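Local coordinates for protein chitosanase (Bacillus subtilis subsp. subtilis str. 168, PDB 7C6C) that cleaves beta-(1->4) linkages between D-glucosamine units within partly acetylated chitosan, as a secreted family 46 glycoside hydrolase, at residues L14-E19 and R210-L214. Numbering follows the deposited sequence.
Sequences LTSIFE and RVDVL
Phe18 and Arg210, their CA atoms 6.0 Å apart, mark the near end of a close-to-antiparallel helix pair, 14-19 against 210-214, whose axes come within 10.9 Å at an angle of 153°. The Phe18 ring fills the gap between them. Arg210 CB sits over one face in a CH-pi contact, 3.4 Å from the ring centroid, while Leu14 O lies over the opposite face. At the far side of the ring, CE1 reaches Val213 CB at 3.7 Å and CZ packs on the branch of Leu214. Leu14 extends this apolar layer, its CD1 and CD2 meeting Leu214 and Val213 respectively. With CG set between its backbone N and carbonyl carbon (chi1 71°) and a bend at chi3, the Arg210 chain crosses Phe18 at a slant and lays a guanidinium face over Phe18 CB, the ring and guanidinium planes 51° apart. In the Glu19 conformer described here, one of two in the crystal, Arg210 NH2 donates a nearly straight bond to the anti lone pair of Glu19 OE2, 2.9 Å away and almost in the guanidinium plane; NH1 adds a weak one. A water accepting from NH1 also donates weakly to OE2. Asp142 on helix 134-147 forms a second salt bridge with NH2 and also accepts from Thr15 OG1, which probably helps to position the arginine. In this conformer Arg210, packed on Phe18, probably helps to orient OE2 of Glu19, the predicted proton donor.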
loop_
_atom_site.group_PDB
_atom_site.type_symbol
_atom_site.label_atom_id
_atom_site.label_comp_id
_atom_site.label_asym_id
_atom_site.label_seq_id
_atom_site.Cartn_x
_atom_site.Cartn_y
_atom_site.Cartn_z
ATOM N N LEU A 14 -4.067 -0.044 -9.965
ATOM C CA LEU A 14 -3.574 1.308 -9.713
ATOM C C LEU A 14 -2.391 1.280 -8.748
ATOM O O LEU A 14 -1.317 1.825 -9.041
ATOM C CB LEU A 14 -4.702 2.186 -9.163
ATOM C CG LEU A 14 -5.769 2.582 -10.187
ATOM C CD1 LEU A 14 -7.025 3.076 -9.492
ATOM C CD2 LEU A 14 -5.218 3.625 -11.150
ATOM N N THR A 15 -2.554 0.602 -7.607
ATOM C CA THR A 15 -1.451 0.484 -6.656
ATOM C C THR A 15 -0.229 -0.140 -7.312
ATOM O O THR A 15 0.900 0.301 -7.075
ATOM C CB THR A 15 -1.894 -0.321 -5.435
ATOM O OG1 THR A 15 -2.892 0.427 -4.728
ATOM C CG2 THR A 15 -0.728 -0.614 -4.511
ATOM N N SER A 16 -0.438 -1.144 -8.165
ATOM C CA SER A 16 0.679 -1.792 -8.836
ATOM C C SER A 16 1.442 -0.811 -9.726
ATOM O O SER A 16 2.676 -0.859 -9.794
ATOM C CB SER A 16 0.161 -2.988 -9.628
ATOM O OG SER A 16 1.218 -3.742 -10.190
ATOM N N ILE A 17 0.734 0.084 -10.423
ATOM C CA ILE A 17 1.422 1.128 -11.179
ATOM C C ILE A 17 2.264 1.978 -10.238
ATOM O O ILE A 17 3.442 2.263 -10.500
ATOM C CB ILE A 17 0.414 2.002 -11.945
ATOM C CG1 ILE A 17 -0.256 1.200 -13.061
ATOM C CG2 ILE A 17 1.108 3.260 -12.481
ATOM C CD1 ILE A 17 -1.484 1.891 -13.633
ATOM N N PHE A 18 1.663 2.400 -9.122
ATOM C CA PHE A 18 2.351 3.300 -8.206
ATOM C C PHE A 18 3.576 2.644 -7.587
ATOM O O PHE A 18 4.580 3.316 -7.346
ATOM C CB PHE A 18 1.399 3.776 -7.107
ATOM C CG PHE A 18 0.112 4.373 -7.615
ATOM C CD1 PHE A 18 0.047 5.051 -8.836
ATOM C CD2 PHE A 18 -1.042 4.259 -6.858
ATOM C CE1 PHE A 18 -1.157 5.601 -9.281
ATOM C CE2 PHE A 18 -2.243 4.803 -7.296
ATOM C CZ PHE A 18 -2.299 5.473 -8.507
ATOM N N GLU A 19 3.523 1.340 -7.336
ATOM C CA GLU A 19 4.626 0.639 -6.687
ATOM C C GLU A 19 5.693 0.185 -7.676
ATOM O O GLU A 19 6.890 0.262 -7.377
ATOM C CB GLU A 19 4.101 -0.577 -5.915
ATOM C CG GLU A 19 3.028 -0.252 -4.888
ATOM C CD GLU A 19 3.591 0.341 -3.614
ATOM O OE1 GLU A 19 4.522 -0.260 -3.040
ATOM O OE2 GLU A 19 3.106 1.413 -3.195
ATOM N N ARG A 210 1.034 9.595 -7.578
ATOM C CA ARG A 210 -0.121 8.725 -7.369
ATOM C C ARG A 210 -1.333 9.512 -6.898
ATOM O O ARG A 210 -2.470 9.165 -7.241
ATOM C CB ARG A 210 0.222 7.569 -6.422
ATOM C CG ARG A 210 0.422 7.945 -4.962
ATOM C CD ARG A 210 1.399 6.995 -4.289
ATOM N NE ARG A 210 0.841 5.661 -4.077
ATOM C CZ ARG A 210 1.584 4.604 -3.762
ATOM N NH1 ARG A 210 2.903 4.731 -3.686
ATOM N NH2 ARG A 210 1.023 3.427 -3.533
ATOM N N VAL A 211 -1.111 10.586 -6.137
ATOM C CA VAL A 211 -2.223 11.434 -5.715
ATOM C C VAL A 211 -2.908 12.053 -6.928
ATOM O O VAL A 211 -4.142 12.083 -7.015
ATOM C CB VAL A 211 -1.746 12.500 -4.711
ATOM C CG1 VAL A 211 -2.869 13.490 -4.433
ATOM C CG2 VAL A 211 -1.286 11.842 -3.421
ATOM N N ASP A 212 -2.122 12.534 -7.898
ATOM C CA ASP A 212 -2.719 13.144 -9.081
ATOM C C ASP A 212 -3.401 12.114 -9.974
ATOM O O ASP A 212 -4.427 12.423 -10.587
ATOM C CB ASP A 212 -1.682 13.945 -9.866
ATOM C CG ASP A 212 -2.322 14.896 -10.858
ATOM O OD1 ASP A 212 -3.109 15.770 -10.427
ATOM O OD2 ASP A 212 -2.049 14.769 -12.067
ATOM N N VAL A 213 -2.865 10.894 -10.066
ATOM C CA VAL A 213 -3.547 9.860 -10.842
ATOM C C VAL A 213 -4.926 9.590 -10.254
ATOM O O VAL A 213 -5.927 9.493 -10.976
ATOM C CB VAL A 213 -2.691 8.582 -10.921
ATOM C CG1 VAL A 213 -3.489 7.450 -11.552
ATOM C CG2 VAL A 213 -1.421 8.840 -11.710
ATOM N N LEU A 214 -4.994 9.465 -8.925
ATOM C CA LEU A 214 -6.266 9.204 -8.265
ATOM C C LEU A 214 -7.208 10.392 -8.408
ATOM O O LEU A 214 -8.404 10.219 -8.673
ATOM C CB LEU A 214 -6.017 8.853 -6.795
ATOM C CG LEU A 214 -5.240 7.545 -6.582
ATOM C CD1 LEU A 214 -4.688 7.464 -5.149
ATOM C CD2 LEU A 214 -6.106 6.321 -6.911
HETATM O O HOH W 1 5.521 3.023 -3.585
#